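PDB 4HLN: starch synthase I from Hordeum vulgare, which belongs to the starch synthase family of plant glycosyltransferases, its chain folded into two Rossmann-like α/β halves in the manner of the GT-B fold. Local coordinates for residues 424-429 with 434-439; 460-465 with 491-496; 209-214 with 253-258; 196-201 with 239-244. All coordinates share one frame; numbering follows the deposited sequence.

Contact 1 (424-429 with 434-439)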
loop_
_atom_site.group_PDB
_atom_site.type_symbol
_atom_site.label_atom_id
_atom_site.label_comp_id
_atom_site.label_asym_id
_atom_site.label_seq_id
_atom_site.Cartn_x
_atom_site.Cartn_y
_atom_site.Cartn_z
ATOM N N CYS A 424 -25.213 -1.360 18.610
ATOM C CA CYS A 424 -23.859 -1.893 18.619
ATOM C C CYS A 424 -22.999 -1.132 19.610
ATOM O O CYS A 424 -22.255 -1.737 20.382
ATOM C CB CYS A 424 -23.234 -1.887 17.205
ATOM S SG CYS A 424 -23.937 -3.181 16.080
ATOM N N LYS A 425 -23.114 0.191 19.593
ATOM C CA LYS A 425 -22.347 1.034 20.510
ATOM C C LYS A 425 -22.656 0.730 21.969
ATOM O O LYS A 425 -21.754 0.702 22.814
ATOM C CB LYS A 425 -22.626 2.517 20.253
ATOM C CG LYS A 425 -21.801 3.448 21.131
ATOM C CD LYS A 425 -22.269 4.877 20.971
ATOM C CE LYS A 425 -21.411 5.841 21.753
ATOM N NZ LYS A 425 -21.724 7.236 21.361
ATOM N N ALA A 426 -23.937 0.524 22.259
ATOM C CA ALA A 426 -24.368 0.275 23.615
ATOM C C ALA A 426 -23.821 -1.075 24.031
ATOM O O ALA A 426 -23.254 -1.226 25.115
ATOM C CB ALA A 426 -25.863 0.298 23.691
ATOM N N GLU A 427 -23.971 -2.048 23.138
ATOM C CA GLU A 427 -23.506 -3.395 23.403
ATOM C C GLU A 427 -21.993 -3.453 23.526
ATOM O O GLU A 427 -21.442 -4.322 24.196
ATOM C CB GLU A 427 -23.992 -4.341 22.315
ATOM C CG GLU A 427 -25.436 -4.749 22.495
ATOM C CD GLU A 427 -25.698 -5.320 23.884
ATOM O OE1 GLU A 427 -25.323 -6.492 24.126
ATOM O OE2 GLU A 427 -26.267 -4.593 24.734
ATOM N N LEU A 428 -21.326 -2.515 22.878
ATOM C CA LEU A 428 -19.885 -2.455 22.948
ATOM C C LEU A 428 -19.461 -1.829 24.267
ATOM O O LEU A 428 -18.557 -2.332 24.927
ATOM C CB LEU A 428 -19.320 -1.672 21.754
ATOM C CG LEU A 428 -17.804 -1.451 21.726
ATOM C CD1 LEU A 428 -17.050 -2.780 21.619
ATOM C CD2 LEU A 428 -17.425 -0.506 20.592
ATOM N N GLN A 429 -20.106 -0.733 24.654
ATOM C CA GLN A 429 -19.813 -0.127 25.949
ATOM C C GLN A 429 -20.000 -1.170 27.040
ATOM O O GLN A 429 -19.191 -1.276 27.966
ATOM C CB GLN A 429 -20.701 1.084 26.206
ATOM C CG GLN A 429 -20.290 2.287 25.380
ATOM C CD GLN A 429 -21.373 3.337 25.283
ATOM O OE1 GLN A 429 -22.566 3.021 25.264
ATOM N NE2 GLN A 429 -20.964 4.603 25.206
ATOM N N LEU A 434 -17.806 0.130 29.949
ATOM C CA LEU A 434 -17.935 1.569 29.929
ATOM C C LEU A 434 -19.340 2.007 30.292
ATOM O O LEU A 434 -20.318 1.281 30.060
ATOM C CB LEU A 434 -17.578 2.102 28.554
ATOM C CG LEU A 434 -16.101 1.958 28.192
ATOM C CD1 LEU A 434 -15.911 2.223 26.708
ATOM C CD2 LEU A 434 -15.257 2.907 29.045
ATOM N N PRO A 435 -19.444 3.198 30.887
ATOM C CA PRO A 435 -20.753 3.820 31.074
ATOM C C PRO A 435 -21.556 3.846 29.758
ATOM O O PRO A 435 -21.118 4.408 28.737
ATOM C CB PRO A 435 -20.404 5.237 31.552
ATOM C CG PRO A 435 -18.876 5.374 31.403
ATOM C CD PRO A 435 -18.359 3.981 31.503
ATOM N N VAL A 436 -22.728 3.216 29.793
ATOM C CA VAL A 436 -23.581 3.122 28.620
ATOM C C VAL A 436 -24.266 4.444 28.311
ATOM O O VAL A 436 -25.425 4.651 28.657
ATOM C CB VAL A 436 -24.628 2.015 28.781
ATOM C CG1 VAL A 436 -25.530 1.944 27.540
ATOM C CG2 VAL A 436 -23.935 0.681 29.026
ATOM N N ARG A 437 -23.543 5.334 27.645
ATOM C CA ARG A 437 -24.075 6.642 27.300
ATOM C C ARG A 437 -24.089 6.838 25.788
ATOM O O ARG A 437 -23.055 6.740 25.113
ATOM C CB ARG A 437 -23.234 7.726 27.958
ATOM C CG ARG A 437 -23.045 7.533 29.441
ATOM C CD ARG A 437 -22.197 8.657 29.999
ATOM N NE ARG A 437 -22.549 9.942 29.395
ATOM C CZ ARG A 437 -21.695 10.951 29.237
ATOM N NH1 ARG A 437 -20.437 10.826 29.640
ATOM N NH2 ARG A 437 -22.100 12.081 28.674
ATOM N N GLU A 438 -25.270 7.117 25.258
ATOM C CA GLU A 438 -25.436 7.271 23.820
ATOM C C GLU A 438 -24.741 8.548 23.310
ATOM O O GLU A 438 -24.273 8.620 22.178
ATOM C CB GLU A 438 -26.937 7.277 23.488
ATOM C CG GLU A 438 -27.278 7.609 22.036
ATOM C CD GLU A 438 -27.262 9.109 21.747
ATOM O OE1 GLU A 438 -27.632 9.896 22.653
ATOM O OE2 GLU A 438 -26.874 9.497 20.617
ATOM N N ASP A 439 -24.658 9.544 24.181
ATOM C CA ASP A 439 -24.324 10.908 23.807
ATOM C C ASP A 439 -22.820 11.176 23.795
ATOM O O ASP A 439 -22.346 12.102 23.129
ATOM C CB ASP A 439 -25.015 11.863 24.789
ATOM C CG ASP A 439 -24.991 11.346 26.239
ATOM O OD1 ASP A 439 -25.874 10.539 26.629
ATOM O OD2 ASP A 439 -24.084 11.756 26.991
#
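Where helix 419-432 ends, the chain turns back along it before entering strand 442-446, and K425 and Q429 of the helix hold the returning loop 434-439 by its carbonyls. One main-chain bond and two from side chains close the turn. Near the helix end, L434 N donates to Q429 O at 2.8 Å, while Q429 CB lies 4.0 Å from L434 CB, the two side chains running nearly perpendicular. Further along, the Q429 amide reaches across to the helix-facing side of the loop: its NE2 meets R437 O at 3.0 Å in a nearly straight bond (175°) that lies in the plane of the amide. Q471, in the next strand of the sheet, accepts a second bond from this NE2 and donates to P435 O. One turn back on the helix, the fully extended K425 (CG opposite its backbone N, chi1 -177°) brings NZ to 3.0 Å from E438 O, approaching from above the carbonyl plane. The same ammonium bonds V440 O and forms a salt bridge with D516. At the outer side A426 CB touches V436 CG1 at 4.2 Å, V436 being the centre of an inverse gamma turn. Here the amine and the amide bond main-chain oxygens of the loop, so the grip depends on backbone path more than on side chains; the carboxylate of D516 would be expected to favour the charged form of K425.

Contact 2 (460-465 with 491-496)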
loop_
_atom_site.group_PDB
_atom_site.type_symbol
_atom_site.label_atom_id
_atom_site.label_comp_id
_atom_site.label_asym_id
_atom_site.label_seq_id
_atom_site.Cartn_x
_atom_site.Cartn_y
_atom_site.Cartn_z
ATOM N N MET A 460 1.020 10.328 24.040
ATOM C CA MET A 460 1.261 11.708 24.458
ATOM C C MET A 460 -0.022 12.529 24.514
ATOM O O MET A 460 -0.144 13.446 25.328
ATOM C CB MET A 460 2.270 12.403 23.530
ATOM C CG MET A 460 3.559 11.624 23.250
ATOM S SD MET A 460 4.537 11.152 24.701
ATOM C CE MET A 460 5.822 10.142 23.953
ATOM N N ALA A 461 -0.978 12.209 23.649
ATOM C CA ALA A 461 -2.207 12.996 23.577
ATOM C C ALA A 461 -3.255 12.555 24.593
ATOM O O ALA A 461 -4.134 13.332 24.959
ATOM C CB ALA A 461 -2.780 12.960 22.183
ATOM N N ILE A 462 -3.160 11.311 25.047
ATOM C CA ILE A 462 -4.158 10.760 25.964
ATOM C C ILE A 462 -4.494 11.705 27.119
ATOM O O ILE A 462 -5.652 12.073 27.306
ATOM C CB ILE A 462 -3.736 9.378 26.515
ATOM C CG1 ILE A 462 -4.121 8.278 25.532
ATOM C CG2 ILE A 462 -4.408 9.101 27.846
ATOM C CD1 ILE A 462 -5.618 8.101 25.387
ATOM N N PRO A 463 -3.482 12.104 27.897
ATOM C CA PRO A 463 -3.769 12.928 29.076
ATOM C C PRO A 463 -4.568 14.183 28.721
ATOM O O PRO A 463 -5.575 14.486 29.353
ATOM C CB PRO A 463 -2.375 13.295 29.580
ATOM C CG PRO A 463 -1.514 12.147 29.114
ATOM C CD PRO A 463 -2.042 11.826 27.756
ATOM N N ASP A 464 -4.124 14.893 27.699
ATOM C CA ASP A 464 -4.809 16.092 27.252
ATOM C C ASP A 464 -6.205 15.747 26.729
ATOM O O ASP A 464 -7.105 16.589 26.697
ATOM C CB ASP A 464 -3.981 16.757 26.153
ATOM C CG ASP A 464 -4.114 18.262 26.151
ATOM O OD1 ASP A 464 -5.181 18.770 26.559
ATOM O OD2 ASP A 464 -3.146 18.936 25.739
ATOM N N LEU A 465 -6.376 14.493 26.329
ATOM C CA LEU A 465 -7.599 14.044 25.668
ATOM C C LEU A 465 -8.689 13.653 26.660
ATOM O O LEU A 465 -9.876 13.871 26.402
ATOM C CB LEU A 465 -7.279 12.873 24.731
ATOM C CG LEU A 465 -8.315 12.360 23.717
ATOM C CD1 LEU A 465 -9.186 11.270 24.309
ATOM C CD2 LEU A 465 -9.168 13.491 23.145
ATOM N N SER A 491 -6.437 2.470 34.316
ATOM C CA SER A 491 -6.599 2.623 35.748
ATOM C C SER A 491 -6.745 4.095 36.158
ATOM O O SER A 491 -7.531 4.418 37.050
ATOM C CB SER A 491 -5.425 1.970 36.459
ATOM O OG SER A 491 -5.610 2.030 37.853
ATOM N N SER A 492 -6.012 4.980 35.489
ATOM C CA SER A 492 -6.080 6.420 35.750
ATOM C C SER A 492 -7.375 7.077 35.272
ATOM O O SER A 492 -7.828 8.077 35.840
ATOM C CB SER A 492 -4.881 7.141 35.117
ATOM O OG SER A 492 -3.675 6.852 35.804
ATOM N N TYR A 493 -7.966 6.528 34.219
ATOM C CA TYR A 493 -9.213 7.072 33.693
ATOM C C TYR A 493 -10.226 5.948 33.571
ATOM O O TYR A 493 -10.541 5.514 32.468
ATOM C CB TYR A 493 -8.961 7.700 32.329
ATOM C CG TYR A 493 -7.740 8.589 32.300
ATOM C CD1 TYR A 493 -6.489 8.074 31.982
ATOM C CD2 TYR A 493 -7.836 9.947 32.604
ATOM C CE1 TYR A 493 -5.366 8.887 31.960
ATOM C CE2 TYR A 493 -6.727 10.770 32.585
ATOM C CZ TYR A 493 -5.491 10.238 32.262
ATOM O OH TYR A 493 -4.379 11.058 32.243
ATOM N N LYS A 494 -10.735 5.474 34.702
ATOM C CA LYS A 494 -11.419 4.190 34.716
ATOM C C LYS A 494 -12.817 4.206 34.087
ATOM O O LYS A 494 -13.467 3.170 33.969
ATOM C CB LYS A 494 -11.436 3.592 36.128
ATOM C CG LYS A 494 -10.883 2.150 36.195
ATOM C CD LYS A 494 -11.606 1.190 35.213
ATOM C CE LYS A 494 -11.204 -0.275 35.409
ATOM N NZ LYS A 494 -12.099 -1.194 34.657
ATOM N N ASP A 495 -13.259 5.376 33.650
ATOM C CA ASP A 495 -14.598 5.530 33.089
ATOM C C ASP A 495 -14.543 6.051 31.646
ATOM O O ASP A 495 -15.573 6.335 31.021
ATOM C CB ASP A 495 -15.401 6.494 33.967
ATOM C CG ASP A 495 -14.679 7.836 34.184
ATOM O OD1 ASP A 495 -13.420 7.858 34.226
ATOM O OD2 ASP A 495 -15.376 8.871 34.312
ATOM N N LYS A 496 -13.329 6.175 31.123
ATOM C CA LYS A 496 -13.117 6.829 29.843
ATOM C C LYS A 496 -12.211 6.031 28.908
ATOM O O LYS A 496 -12.325 6.139 27.691
ATOM C CB LYS A 496 -12.508 8.212 30.060
ATOM C CG LYS A 496 -13.409 9.210 30.744
ATOM C CD LYS A 496 -12.702 10.559 30.878
ATOM C CE LYS A 496 -13.637 11.638 31.403
ATOM N NZ LYS A 496 -13.046 13.000 31.285
#
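Y493 reaches across to helix 455-466 with the far end of its ring, and its hydroxyl comes to rest beside P463. The OH atom of Y493 lies 3.7 Å from P463 CA and 4.0 Å from P463 CB, a van der Waals contact with the start of the pyrrolidine ring. Beside it, I462 CG2 approaches Y493 CE1 at 4.2 Å, coming obliquely to the ring. No hydrogen bond crosses between the segments, and the backbones stay well apart, 9.2 Å between the CA atoms of P463 and Y493, so the length of the tyrosine spans the gap. Its first torsion sets CG beside the backbone N and opposite the carbonyl carbon (chi1 -46°), which directs the ring to the other helix.

The two helices are consecutive crossover elements of a parallel sheet: helix 455-466 leads from strand 442-446 to strand 471-476, and helix 480-492 leads on to strand 497-501, the classic repeating β-α-β scheme of a Rossmann-like domain. Y493 is the residue at which helix 480-492 gives up its helical backbone angles, and a turn follows in which K496 N bonds to Y493 O at 3.2 Å. On the opposing helix, P463 has no N-H to offer the preceding turn, and the helix is kinked there. Further out, I462 also packs on W485 and T489 of helix 480-492, while A461 lies against helix 576-592. K496 NZ reaches M466 O and E468 O, binding the turn after Y493 to the end of helix 455-466.

Contact 3 (209-214 with 253-258)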
loop_
_atom_site.group_PDB
_atom_site.type_symbol
_atom_site.label_atom_id
_atom_site.label_comp_id
_atom_site.label_asym_id
_atom_site.label_seq_id
_atom_site.Cartn_x
_atom_site.Cartn_y
_atom_site.Cartn_z
ATOM N N ASP A 209 -1.457 -15.941 -14.198
ATOM C CA ASP A 209 -0.227 -16.617 -14.531
ATOM C C ASP A 209 0.860 -16.255 -13.542
ATOM O O ASP A 209 1.452 -15.171 -13.609
ATOM C CB ASP A 209 0.195 -16.212 -15.932
ATOM C CG ASP A 209 -0.592 -16.930 -16.980
ATOM O OD1 ASP A 209 -0.646 -18.171 -16.861
ATOM O OD2 ASP A 209 -1.177 -16.271 -17.874
ATOM N N TRP A 210 1.100 -17.168 -12.613
ATOM C CA TRP A 210 2.140 -17.006 -11.618
ATOM C C TRP A 210 3.393 -17.593 -12.188
ATOM O O TRP A 210 3.490 -18.811 -12.365
ATOM C CB TRP A 210 1.753 -17.772 -10.363
ATOM C CG TRP A 210 0.458 -17.312 -9.852
ATOM C CD1 TRP A 210 -0.763 -17.877 -10.072
ATOM C CD2 TRP A 210 0.233 -16.151 -9.058
ATOM N NE1 TRP A 210 -1.741 -17.140 -9.450
ATOM C CE2 TRP A 210 -1.156 -16.070 -8.824
ATOM C CE3 TRP A 210 1.075 -15.165 -8.522
ATOM C CZ2 TRP A 210 -1.728 -15.046 -8.064
ATOM C CZ3 TRP A 210 0.510 -14.145 -7.774
ATOM C CH2 TRP A 210 -0.881 -14.095 -7.545
ATOM N N VAL A 211 4.342 -16.721 -12.494
ATOM C CA VAL A 211 5.601 -17.128 -13.097
ATOM C C VAL A 211 6.741 -16.947 -12.106
ATOM O O VAL A 211 6.923 -15.871 -11.539
ATOM C CB VAL A 211 5.910 -16.295 -14.342
ATOM C CG1 VAL A 211 7.316 -16.605 -14.862
ATOM C CG2 VAL A 211 4.857 -16.533 -15.399
ATOM N N PHE A 212 7.519 -18.003 -11.921
ATOM C CA PHE A 212 8.572 -18.013 -10.924
ATOM C C PHE A 212 9.914 -18.109 -11.568
ATOM O O PHE A 212 10.147 -18.972 -12.412
ATOM C CB PHE A 212 8.382 -19.191 -10.000
ATOM C CG PHE A 212 7.136 -19.113 -9.240
ATOM C CD1 PHE A 212 7.064 -18.320 -8.098
ATOM C CD2 PHE A 212 6.006 -19.788 -9.674
ATOM C CE1 PHE A 212 5.880 -18.228 -7.378
ATOM C CE2 PHE A 212 4.815 -19.703 -8.961
ATOM C CZ PHE A 212 4.748 -18.918 -7.815
ATOM N N VAL A 213 10.796 -17.211 -11.160
ATOM C CA VAL A 213 12.135 -17.155 -11.711
ATOM C C VAL A 213 13.062 -17.934 -10.791
ATOM O O VAL A 213 13.155 -17.631 -9.603
ATOM C CB VAL A 213 12.582 -15.710 -11.874
ATOM C CG1 VAL A 213 14.005 -15.636 -12.419
ATOM C CG2 VAL A 213 11.620 -15.010 -12.811
ATOM N N ASP A 214 13.720 -18.957 -11.335
ATOM C CA ASP A 214 14.557 -19.825 -10.518
ATOM C C ASP A 214 16.067 -19.632 -10.696
ATOM O O ASP A 214 16.610 -19.704 -11.812
ATOM C CB ASP A 214 14.195 -21.296 -10.712
ATOM C CG ASP A 214 14.724 -22.177 -9.580
ATOM O OD1 ASP A 214 14.350 -21.922 -8.410
ATOM O OD2 ASP A 214 15.521 -23.106 -9.855
ATOM N N LEU A 253 7.441 -17.174 -23.031
ATOM C CA LEU A 253 6.607 -18.196 -22.409
ATOM C C LEU A 253 5.284 -18.396 -23.158
ATOM O O LEU A 253 4.441 -17.497 -23.204
ATOM C CB LEU A 253 6.369 -17.878 -20.932
ATOM C CG LEU A 253 7.640 -17.907 -20.073
ATOM C CD1 LEU A 253 7.320 -17.720 -18.614
ATOM C CD2 LEU A 253 8.393 -19.207 -20.262
ATOM N N GLU A 254 5.099 -19.573 -23.752
ATOM C CA GLU A 254 3.826 -19.859 -24.422
ATOM C C GLU A 254 2.751 -20.391 -23.473
ATOM O O GLU A 254 2.367 -21.556 -23.541
ATOM C CB GLU A 254 4.007 -20.800 -25.613
ATOM C CG GLU A 254 5.005 -20.305 -26.633
ATOM C CD GLU A 254 4.735 -20.819 -28.030
ATOM O OE1 GLU A 254 5.152 -20.141 -28.998
ATOM O OE2 GLU A 254 4.105 -21.893 -28.166
ATOM N N LEU A 255 2.264 -19.514 -22.605
ATOM C CA LEU A 255 1.222 -19.847 -21.647
ATOM C C LEU A 255 -0.131 -20.023 -22.322
ATOM O O LEU A 255 -0.604 -19.134 -23.049
ATOM C CB LEU A 255 1.149 -18.750 -20.597
ATOM C CG LEU A 255 2.556 -18.549 -20.015
ATOM C CD1 LEU A 255 2.650 -17.294 -19.151
ATOM C CD2 LEU A 255 3.018 -19.798 -19.250
ATOM N N GLY A 256 -0.755 -21.176 -22.080
ATOM C CA GLY A 256 -2.007 -21.519 -22.738
ATOM C C GLY A 256 -1.867 -21.515 -24.262
ATOM O O GLY A 256 -2.835 -21.225 -24.976
ATOM N N GLY A 257 -0.663 -21.819 -24.763
ATOM C CA GLY A 257 -0.416 -21.789 -26.193
ATOM C C GLY A 257 0.188 -20.544 -26.846
ATOM O O GLY A 257 0.866 -20.674 -27.866
ATOM N N TYR A 258 -0.045 -19.352 -26.296
ATOM C CA TYR A 258 0.499 -18.130 -26.909
ATOM C C TYR A 258 1.201 -17.193 -25.921
ATOM O O TYR A 258 0.762 -17.030 -24.790
ATOM C CB TYR A 258 -0.600 -17.359 -27.650
ATOM C CG TYR A 258 -1.748 -16.974 -26.755
ATOM C CD1 TYR A 258 -2.007 -15.638 -26.458
ATOM C CD2 TYR A 258 -2.574 -17.953 -26.191
ATOM C CE1 TYR A 258 -3.060 -15.278 -25.629
ATOM C CE2 TYR A 258 -3.626 -17.610 -25.358
ATOM C CZ TYR A 258 -3.868 -16.268 -25.073
ATOM O OH TYR A 258 -4.917 -15.908 -24.233
#
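The carboxylate of D209 has a methyl group of L255 over one of its faces: L255 CD1 stands 3.9 Å from D209 CG, almost straight above the plane of the group. The oxygens are occupied elsewhere, OD1 by H202 and OD2 by the hydroxyl of Y260, so two hydrogen bonds fix the rotation of the carboxylate while an apolar group packs on it. The two side chains pass alongside one another, pointing opposite ways. Two residues along the strand, V211 meets the loop in a different way, tip to tip with L253, V211 CG1 lying 3.9 Å from L253 CD1. Its other methyl, CG2, is 4.4 Å from L255 CD1, and that leucine methyl therefore touches both strand residues. With CG1 opposite the backbone N (chi1 173°), V211 spreads its branches toward the two leucines. No hydrogen bond links the segments.

L253 is the first residue beyond helix 235-252, and the loop it begins leads to strand 264-269. Here that loop crosses the face of the mixed sheet: L255 also rests on M162 of strand 160-166 and L253 on T183 and K185 of strand 181-190, while strand 208-214 runs between strands 195-205 and 160-166.

Contact 4 (196-201 with 239-244)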
loop_
_atom_site.group_PDB
_atom_site.type_symbol
_atom_site.label_atom_id
_atom_site.label_comp_id
_atom_site.label_asym_id
_atom_site.label_seq_id
_atom_site.Cartn_x
_atom_site.Cartn_y
_atom_site.Cartn_z
ATOM N N HIS A 196 24.672 -15.608 -16.401
ATOM C CA HIS A 196 23.952 -16.406 -15.414
ATOM C C HIS A 196 22.626 -16.922 -15.955
ATOM O O HIS A 196 21.921 -16.241 -16.697
ATOM C CB HIS A 196 23.753 -15.600 -14.130
ATOM C CG HIS A 196 25.001 -14.919 -13.665
ATOM N ND1 HIS A 196 25.777 -15.407 -12.634
ATOM C CD2 HIS A 196 25.626 -13.805 -14.113
ATOM C CE1 HIS A 196 26.820 -14.616 -12.461
ATOM N NE2 HIS A 196 26.753 -13.637 -13.347
ATOM N N GLU A 197 22.283 -18.138 -15.587
ATOM C CA GLU A 197 21.065 -18.712 -16.120
ATOM C C GLU A 197 19.976 -18.744 -15.079
ATOM O O GLU A 197 20.222 -19.107 -13.927
ATOM C CB GLU A 197 21.312 -20.125 -16.614
ATOM C CG GLU A 197 20.060 -20.793 -17.115
ATOM C CD GLU A 197 20.326 -22.188 -17.622
ATOM O OE1 GLU A 197 21.314 -22.360 -18.377
ATOM O OE2 GLU A 197 19.560 -23.107 -17.253
ATOM N N VAL A 198 18.776 -18.359 -15.499
ATOM C CA VAL A 198 17.574 -18.549 -14.708
ATOM C C VAL A 198 16.617 -19.450 -15.496
ATOM O O VAL A 198 16.734 -19.575 -16.722
ATOM C CB VAL A 198 16.889 -17.200 -14.374
ATOM C CG1 VAL A 198 17.859 -16.281 -13.637
ATOM C CG2 VAL A 198 16.417 -16.520 -15.641
ATOM N N THR A 199 15.687 -20.096 -14.795
ATOM C CA THR A 199 14.668 -20.894 -15.460
ATOM C C THR A 199 13.296 -20.443 -14.977
ATOM O O THR A 199 13.187 -19.716 -13.997
ATOM C CB THR A 199 14.857 -22.404 -15.227
ATOM O OG1 THR A 199 14.769 -22.681 -13.828
ATOM C CG2 THR A 199 16.221 -22.866 -15.748
ATOM N N PHE A 200 12.248 -20.853 -15.675
ATOM C CA PHE A 200 10.922 -20.371 -15.348
ATOM C C PHE A 200 10.016 -21.510 -14.950
ATOM O O PHE A 200 9.923 -22.524 -15.654
ATOM C CB PHE A 200 10.301 -19.641 -16.541
ATOM C CG PHE A 200 11.050 -18.417 -16.965
ATOM C CD1 PHE A 200 10.631 -17.154 -16.560
ATOM C CD2 PHE A 200 12.163 -18.518 -17.785
ATOM C CE1 PHE A 200 11.309 -16.016 -16.958
ATOM C CE2 PHE A 200 12.855 -17.378 -18.189
ATOM C CZ PHE A 200 12.425 -16.127 -17.773
ATOM N N PHE A 201 9.346 -21.324 -13.818
ATOM C CA PHE A 201 8.317 -22.238 -13.354
ATOM C C PHE A 201 7.009 -21.487 -13.423
ATOM O O PHE A 201 7.005 -20.261 -13.409
ATOM C CB PHE A 201 8.630 -22.725 -11.940
ATOM C CG PHE A 201 9.805 -23.652 -11.888
ATOM C CD1 PHE A 201 11.083 -23.186 -12.171
ATOM C CD2 PHE A 201 9.634 -24.998 -11.595
ATOM C CE1 PHE A 201 12.182 -24.044 -12.151
ATOM C CE2 PHE A 201 10.721 -25.870 -11.574
ATOM C CZ PHE A 201 12.002 -25.391 -11.858
ATOM N N TYR A 239 18.283 -9.364 -7.663
ATOM C CA TYR A 239 17.133 -8.657 -8.193
ATOM C C TYR A 239 17.361 -8.090 -9.592
ATOM O O TYR A 239 16.419 -7.833 -10.334
ATOM C CB TYR A 239 16.615 -7.654 -7.167
ATOM C CG TYR A 239 16.073 -8.413 -5.996
ATOM C CD1 TYR A 239 16.744 -8.454 -4.785
ATOM C CD2 TYR A 239 14.913 -9.178 -6.135
ATOM C CE1 TYR A 239 16.243 -9.206 -3.715
ATOM C CE2 TYR A 239 14.403 -9.914 -5.090
ATOM C CZ TYR A 239 15.066 -9.927 -3.875
ATOM O OH TYR A 239 14.539 -10.677 -2.842
ATOM N N THR A 240 18.628 -7.956 -9.953
ATOM C CA THR A 240 19.021 -7.751 -11.340
ATOM C C THR A 240 18.549 -8.935 -12.204
ATOM O O THR A 240 17.997 -8.736 -13.292
ATOM C CB THR A 240 20.559 -7.559 -11.439
ATOM O OG1 THR A 240 20.909 -6.328 -10.807
ATOM C CG2 THR A 240 21.044 -7.500 -12.879
ATOM N N LEU A 241 18.747 -10.158 -11.711
ATOM C CA LEU A 241 18.320 -11.343 -12.447
ATOM C C LEU A 241 16.816 -11.294 -12.638
ATOM O O LEU A 241 16.304 -11.543 -13.741
ATOM C CB LEU A 241 18.691 -12.623 -11.708
ATOM C CG LEU A 241 20.177 -12.923 -11.553
ATOM C CD1 LEU A 241 20.398 -14.274 -10.877
ATOM C CD2 LEU A 241 20.892 -12.853 -12.886
ATOM N N LEU A 242 16.124 -10.956 -11.549
ATOM C CA LEU A 242 14.677 -10.877 -11.544
ATOM C C LEU A 242 14.218 -9.988 -12.682
ATOM O O LEU A 242 13.287 -10.324 -13.406
ATOM C CB LEU A 242 14.173 -10.296 -10.223
ATOM C CG LEU A 242 12.665 -10.076 -10.262
ATOM C CD1 LEU A 242 11.939 -11.385 -10.631
ATOM C CD2 LEU A 242 12.139 -9.518 -8.968
ATOM N N CYS A 243 14.890 -8.851 -12.837
ATOM C CA CYS A 243 14.445 -7.833 -13.769
ATOM C C CYS A 243 14.676 -8.228 -15.222
ATOM O O CYS A 243 13.785 -8.079 -16.047
ATOM C CB CYS A 243 15.098 -6.491 -13.439
ATOM S SG CYS A 243 14.363 -5.656 -11.991
ATOM N N TYR A 244 15.861 -8.747 -15.534
ATOM C CA TYR A 244 16.116 -9.276 -16.869
ATOM C C TYR A 244 15.104 -10.372 -17.251
ATOM O O TYR A 244 14.564 -10.387 -18.362
ATOM C CB TYR A 244 17.544 -9.825 -16.974
ATOM C CG TYR A 244 18.587 -8.778 -17.282
ATOM C CD1 TYR A 244 18.798 -8.347 -18.592
ATOM C CD2 TYR A 244 19.374 -8.220 -16.263
ATOM C CE1 TYR A 244 19.747 -7.396 -18.889
ATOM C CE2 TYR A 244 20.330 -7.256 -16.544
ATOM C CZ TYR A 244 20.509 -6.846 -17.860
ATOM O OH TYR A 244 21.441 -5.894 -18.173
#
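L241 points from helix 235-252 at strand 195-205 and leans along it, its base against V198 and one methyl against H196. The base of the leucine serves the first contact, L241 CB standing 4.2 Å from V198 CG1; the tip serves the second, with L241 CD2 4.2 Å from H196 CB. As H196 and V198 are alternate residues of a strand, both begin their side chains on the face that looks at helix 235-252, and one leucine bridges the two. Its CG is placed opposite the carbonyl carbon and beside the backbone N (chi1 -66°), which turns the isobutyl group from V198 toward the histidine. H196 takes part through its methylene, whereas the imidazole is carried beyond the leucine to meet F237 of the same helix edge to face. V198 and L241 are also the pair whose CA atoms come nearest, at 7.6 Å, a spacing that seats the helix close against the sheet.

This is the familiar layering of an α/β domain, with a helix laid over strands of the mixed sheet. V198 extends the apolar layer across the sheet, touching I187 and V213 of the neighbouring strands. Within the helix, T240 CG2 meets the Y244 ring at its edge, in plane, and the hydroxyl of Y244 bonds to L316 O. Between strand and helix themselves the contact is entirely of carbon on carbon, without a hydrogen bond across it, so the attraction comes from dispersion and the exclusion of water and imposes little directional demand.

Overall arrangement
The four contacts fall in two groups, on opposite sides of the chain's centre. Contacts 3 and 4 are buried and share one mixed sheet: strands 208-214 and 195-205 are neighbours in it, F212 N and D214 N probably bonding to F201 O and T199 O, and contact 4 uses the helix whose exit loop supplies contact 3. Contacts 1 and 2, 55 to 57 Å away from these between centres, are partly exposed; they touch where P435 packs on D495. Contact 1 alone of the four has hydrogen bonds across its segments; contact 2 rests on a single spanning tyrosine, contact 4 is aliphatic, and contact 3 adds a carboxylate face beneath a leucine methyl.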